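Local coordinates for maintenance of ploidy protein MOB1 (Saccharomyces cerevisiae, PDB 2HJN), which activates the DBF2 protein kinase, enabling its phosphorylation by CDC15 in late anaphase within the mitotic exit network, at residues I52-T56 against Y185-F189; A66-P70 against L210-F215. All coordinates share one frame; numbering follows the deposited sequence.

Contact 1 (I52-T56 against Y185-F189); sequences IVEMT and YCHHF. With ZN (zinc ion), chain B.
Thr56 and Met55 meet Phe189 from two directions. The hydroxyl OG1 of Thr56 lies over one face of the Phe189 ring, 4.0 Å above its plane and displaced toward the rim. The side chains of Met55, a selenomethionine, and Phe189 run past each other in opposite directions: Met55 CG comes within 3.7 Å of Phe189 CD2, and Met55 SE stands 5.0 Å from the ring centroid, an oblique Met-aromatic contact. The bend at the end of the Met55 chain (chi3 49°) turns CE back toward CB of Phe189. Beside them, Thr56 crosses Tyr185 at about a right angle, with OG1 3.6 Å from Tyr185 CD2, while making a weak hydrogen bond to the Ile52 carbonyl one turn earlier. Ile52 closes the other end, CD1 touching Cys186 CB at 3.9 Å.

No hydrogen bond crosses between the segments; helix 49-58 meets the end of helix 165-187 and the start of helix 189-194 through van der Waals contacts, in the zinc-containing Mob1/phocein fold. Were Phe189 replaced by an alanine, a gap would probably open beside Met55 and the Thr56 hydroxyl would lose the ring face it covers.

Further out, the Tyr185 hydroxyl is hydrogen-bonded to Asn202 OD1, and helix 227-233 meets Thr56 through Leu229. His188 binds zinc through NE2 at 2.1 Å, with Cys101, Cys106 and His183 completing the site, and its ND1 is hydrogen-bonded to Glu191.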
loop_
_atom_site.group_PDB
_atom_site.type_symbol
_atom_site.label_atom_id
_atom_site.label_comp_id
_atom_site.label_asym_id
_atom_site.label_seq_id
_atom_site.Cartn_x
_atom_site.Cartn_y
_atom_site.Cartn_z
ATOM N N ILE A 52 10.807 -4.315 19.777
ATOM C CA ILE A 52 10.520 -4.091 18.366
ATOM C C ILE A 52 11.033 -5.228 17.461
ATOM O O ILE A 52 10.265 -5.746 16.634
ATOM C CB ILE A 52 10.952 -2.688 17.899
ATOM C CG1 ILE A 52 9.994 -1.652 18.517
ATOM C CG2 ILE A 52 11.023 -2.650 16.342
ATOM C CD1 ILE A 52 10.632 -0.314 18.861
ATOM N N VAL A 53 12.293 -5.644 17.631
ATOM C CA VAL A 53 12.853 -6.733 16.795
ATOM C C VAL A 53 12.150 -8.118 16.953
ATOM O O VAL A 53 12.034 -8.888 15.983
ATOM C CB VAL A 53 14.401 -6.850 16.956
ATOM C CG1 VAL A 53 14.948 -8.071 16.199
ATOM C CG2 VAL A 53 15.106 -5.554 16.470
ATOM N N GLU A 54 11.694 -8.444 18.159
ATOM C CA GLU A 54 11.005 -9.708 18.391
ATOM C C GLU A 54 9.613 -9.751 17.767
ATOM O O GLU A 54 9.200 -10.769 17.250
ATOM C CB GLU A 54 10.903 -9.961 19.863
HETATM N N MSE A 55 8.876 -8.654 17.875
HETATM C CA MSE A 55 7.614 -8.455 17.136
HETATM C C MSE A 55 7.770 -8.606 15.622
HETATM O O MSE A 55 6.892 -9.177 14.971
HETATM C CB MSE A 55 7.078 -7.049 17.432
HETATM C CG MSE A 55 5.800 -6.656 16.704
HETATM SE SE MSE A 55 5.425 -4.775 17.151
HETATM C CE MSE A 55 7.152 -4.005 16.802
ATOM N N THR A 56 8.867 -8.053 15.079
ATOM C CA THR A 56 9.196 -8.179 13.655
ATOM C C THR A 56 9.445 -9.613 13.173
ATOM O O THR A 56 8.957 -10.022 12.118
ATOM C CB THR A 56 10.410 -7.314 13.265
ATOM O OG1 THR A 56 10.047 -5.929 13.355
ATOM C CG2 THR A 56 10.838 -7.621 11.831
ATOM N N TYR A 185 9.063 1.025 11.514
ATOM C CA TYR A 185 9.258 -0.181 12.342
ATOM C C TYR A 185 9.060 0.116 13.817
ATOM O O TYR A 185 8.453 -0.676 14.548
ATOM C CB TYR A 185 10.705 -0.693 12.142
ATOM C CG TYR A 185 10.846 -1.736 11.076
ATOM C CD1 TYR A 185 11.511 -1.446 9.877
ATOM C CD2 TYR A 185 10.273 -3.015 11.238
ATOM C CE1 TYR A 185 11.628 -2.411 8.871
ATOM C CE2 TYR A 185 10.374 -3.979 10.236
ATOM C CZ TYR A 185 11.054 -3.671 9.049
ATOM O OH TYR A 185 11.203 -4.629 8.043
ATOM N N CYS A 186 9.621 1.241 14.288
ATOM C CA CYS A 186 9.577 1.596 15.723
ATOM C C CYS A 186 8.247 2.242 16.185
ATOM O O CYS A 186 7.890 2.163 17.377
ATOM C CB CYS A 186 10.758 2.481 16.125
ATOM S SG CYS A 186 12.368 1.709 15.850
ATOM N N HIS A 187 7.504 2.848 15.274
ATOM C CA HIS A 187 6.262 3.504 15.674
ATOM C C HIS A 187 4.961 3.116 14.974
ATOM O O HIS A 187 3.868 3.437 15.481
ATOM C CB HIS A 187 6.514 5.026 15.763
ATOM C CG HIS A 187 7.621 5.348 16.733
ATOM N ND1 HIS A 187 7.434 5.303 18.092
ATOM C CD2 HIS A 187 8.950 5.555 16.548
ATOM C CE1 HIS A 187 8.574 5.566 18.704
ATOM N NE2 HIS A 187 9.516 5.691 17.787
ATOM N N HIS A 188 5.054 2.397 13.843
ATOM C CA HIS A 188 3.821 1.995 13.123
ATOM C C HIS A 188 3.690 0.519 12.763
ATOM O O HIS A 188 2.853 0.165 11.937
ATOM C CB HIS A 188 3.621 2.896 11.882
ATOM C CG HIS A 188 3.492 4.350 12.243
ATOM N ND1 HIS A 188 2.377 4.857 12.872
ATOM C CD2 HIS A 188 4.397 5.357 12.211
ATOM C CE1 HIS A 188 2.563 6.139 13.136
ATOM N NE2 HIS A 188 3.780 6.474 12.736
ATOM N N PHE A 189 4.512 -0.342 13.348
ATOM C CA PHE A 189 4.484 -1.760 12.894
ATOM C C PHE A 189 3.144 -2.439 13.126
ATOM O O PHE A 189 2.778 -3.295 12.318
ATOM C CB PHE A 189 5.616 -2.593 13.479
ATOM C CG PHE A 189 5.836 -3.961 12.804
ATOM C CD1 PHE A 189 6.648 -4.084 11.654
ATOM C CD2 PHE A 189 5.308 -5.144 13.356
ATOM C CE1 PHE A 189 6.852 -5.344 11.034
ATOM C CE2 PHE A 189 5.510 -6.383 12.718
ATOM C CZ PHE A 189 6.283 -6.488 11.577
HETATM ZN ZN ZN B . 4.499 8.395 12.997
#

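Contact 2 (A66-P70 against L210-F215); sequences AVKLP and LFAQEF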
loop_
_atom_site.group_PDB
_atom_site.type_symbol
_atom_site.label_atom_id
_atom_site.label_comp_id
_atom_site.label_asym_id
_atom_site.label_seq_id
_atom_site.Cartn_x
_atom_site.Cartn_y
_atom_site.Cartn_z
ATOM N N ALA A 66 17.616 -9.065 -6.698
ATOM C CA ALA A 66 18.519 -8.411 -7.674
ATOM C C ALA A 66 19.494 -7.399 -7.049
ATOM O O ALA A 66 19.108 -6.229 -6.868
ATOM C CB ALA A 66 17.706 -7.719 -8.773
ATOM N N VAL A 67 20.734 -7.825 -6.741
ATOM C CA VAL A 67 21.722 -6.936 -6.070
ATOM C C VAL A 67 23.067 -6.674 -6.830
ATOM O O VAL A 67 23.484 -5.504 -7.075
ATOM C CB VAL A 67 21.952 -7.372 -4.576
ATOM C CG1 VAL A 67 22.985 -6.585 -3.946
ATOM C CG2 VAL A 67 20.694 -7.172 -3.748
ATOM N N LYS A 68 23.748 -7.758 -7.213
ATOM C CA LYS A 68 24.986 -7.651 -8.017
ATOM C C LYS A 68 24.792 -6.883 -9.342
ATOM O O LYS A 68 23.789 -7.027 -10.040
ATOM C CB LYS A 68 25.521 -9.053 -8.344
ATOM C CG LYS A 68 26.378 -9.642 -7.270
ATOM C CD LYS A 68 26.705 -11.092 -7.610
ATOM C CE LYS A 68 27.847 -11.628 -6.740
ATOM N NZ LYS A 68 27.757 -13.123 -6.593
ATOM N N LEU A 69 25.774 -6.073 -9.680
ATOM C CA LEU A 69 25.818 -5.414 -10.980
ATOM C C LEU A 69 25.958 -6.457 -12.097
ATOM O O LEU A 69 26.952 -7.191 -12.115
ATOM C CB LEU A 69 27.018 -4.428 -10.990
ATOM C CG LEU A 69 27.249 -3.592 -12.250
ATOM C CD1 LEU A 69 25.990 -2.735 -12.517
ATOM C CD2 LEU A 69 28.494 -2.724 -12.025
ATOM N N PRO A 70 24.985 -6.531 -13.035
ATOM C CA PRO A 70 25.132 -7.479 -14.161
ATOM C C PRO A 70 26.267 -7.099 -15.097
ATOM O O PRO A 70 26.550 -5.911 -15.288
ATOM C CB PRO A 70 23.786 -7.371 -14.902
ATOM C CG PRO A 70 22.840 -6.665 -13.918
ATOM C CD PRO A 70 23.720 -5.778 -13.118
ATOM N N LEU A 210 20.710 -5.278 1.756
ATOM C CA LEU A 210 21.642 -6.070 0.948
ATOM C C LEU A 210 22.287 -5.260 -0.172
ATOM O O LEU A 210 23.492 -5.401 -0.443
ATOM C CB LEU A 210 20.952 -7.314 0.363
ATOM C CG LEU A 210 20.579 -8.363 1.396
ATOM C CD1 LEU A 210 19.585 -9.371 0.783
ATOM C CD2 LEU A 210 21.876 -9.045 1.884
ATOM N N PHE A 211 21.484 -4.391 -0.794
ATOM C CA PHE A 211 21.939 -3.531 -1.893
ATOM C C PHE A 211 23.004 -2.540 -1.397
ATOM O O PHE A 211 24.086 -2.427 -1.990
ATOM C CB PHE A 211 20.747 -2.832 -2.553
ATOM C CG PHE A 211 21.062 -2.243 -3.888
ATOM C CD1 PHE A 211 20.825 -2.967 -5.050
ATOM C CD2 PHE A 211 21.578 -0.964 -3.987
ATOM C CE1 PHE A 211 21.134 -2.455 -6.274
ATOM C CE2 PHE A 211 21.894 -0.437 -5.231
ATOM C CZ PHE A 211 21.666 -1.190 -6.368
ATOM N N ALA A 212 22.733 -1.876 -0.272
ATOM C CA ALA A 212 23.706 -1.028 0.381
ATOM C C ALA A 212 25.006 -1.742 0.785
ATOM O O ALA A 212 26.085 -1.147 0.702
ATOM C CB ALA A 212 23.085 -0.355 1.586
ATOM N N GLN A 213 24.913 -2.985 1.254
ATOM C CA GLN A 213 26.105 -3.779 1.626
ATOM C C GLN A 213 26.996 -4.094 0.372
ATOM O O GLN A 213 28.198 -3.844 0.386
ATOM C CB GLN A 213 25.659 -5.049 2.373
ATOM C CG GLN A 213 26.775 -6.030 2.798
ATOM C CD GLN A 213 26.235 -7.410 3.183
ATOM O OE1 GLN A 213 26.437 -7.859 4.308
ATOM N NE2 GLN A 213 25.547 -8.087 2.250
ATOM N N GLU A 214 26.386 -4.609 -0.694
ATOM C CA GLU A 214 27.069 -4.958 -1.947
ATOM C C GLU A 214 27.959 -3.836 -2.504
ATOM O O GLU A 214 28.992 -4.113 -3.139
ATOM C CB GLU A 214 26.049 -5.356 -3.011
ATOM C CG GLU A 214 26.649 -5.677 -4.402
ATOM C CD GLU A 214 27.611 -6.884 -4.397
ATOM O OE1 GLU A 214 27.363 -7.836 -3.643
ATOM O OE2 GLU A 214 28.594 -6.880 -5.171
ATOM N N PHE A 215 27.541 -2.588 -2.282
ATOM C CA PHE A 215 28.250 -1.429 -2.822
ATOM C C PHE A 215 28.872 -0.526 -1.773
ATOM O O PHE A 215 29.345 0.564 -2.098
ATOM C CB PHE A 215 27.311 -0.640 -3.747
ATOM C CG PHE A 215 26.839 -1.438 -4.905
ATOM C CD1 PHE A 215 27.661 -1.620 -6.022
ATOM C CD2 PHE A 215 25.592 -2.067 -4.869
ATOM C CE1 PHE A 215 27.220 -2.356 -7.087
ATOM C CE2 PHE A 215 25.162 -2.824 -5.935
ATOM C CZ PHE A 215 25.981 -2.974 -7.056
HETATM O O HOH W 1 28.266 -6.064 -7.809
#
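The carbonyl oxygen of Val67 lies at the edge of the Phe215 ring, near its plane and 3.4 Å from Phe215 CE2, and the backbone N of Leu69 also approaches this edge near the plane. On one face of the same ring rests Glu214, its CG standing 3.6 Å above the plane of Phe215 toward the rim. The neighbouring ring, Phe211, has Phe215 CE2 over one face, 3.9 Å above its plane and offset toward the rim, while the carbonyl oxygen of Ala66 sits at its edge, 4.1 Å from Phe211 CD1. The oxygen of Val67 reaches Phe211 only obliquely.

Val67 packs against the helix surface beside these rings. With CG1 anti to the backbone N (chi1 175°), that methyl enters between Leu210 and Glu214, one helical turn apart, and meets Glu214 CB at 3.4 Å, a tight approach; CG2 instead faces Leu210 CB. The arrangement joins the irregular segment between helices 49-58 and 75-97 to the C-terminal turn of helix 198-214, within the largely helical Mob1/phocein fold. From helix 75-97, His82 stacks on Phe211 and the Trp78 NE1-H donates to the Val67 carbonyl; His207, on helix 198-214 itself, is hydrogen-bonded to the Ala66 carbonyl.

No direct hydrogen bond links the two segments, but one water bridges them, accepting from Leu69 N at 3.1 Å and donating to Glu214 OE2 at 2.8 Å. The bend in the Glu214 chain (chi2 62°) brings its carboxylate alongside the loop, where Lys68 CG passes nearby. Lys68 NZ remains 6.1 Å from Glu214 OE1, too far for a salt bridge, so any attraction between these opposite charges is probably modest.

How the contacts relate
The centres of the two contacts lie 25 Å apart, with their nearest atoms about 11 Å apart, so neither touches the other. Along the chain their segments alternate: 52-56, 66-70, 185-189, then 210-215. Both therefore bring an early part of the Mob1/phocein fold back against a late one. Contact 1 places helix 49-58 beside the zinc-bearing end of helix 165-187; contact 2 lays the following loop on the end of helix 198-214. That last helix links the two contacts, because its earlier residues Leu201 and Asn202 border contact 1 and its final turn forms part of contact 2, which lies away from the metal.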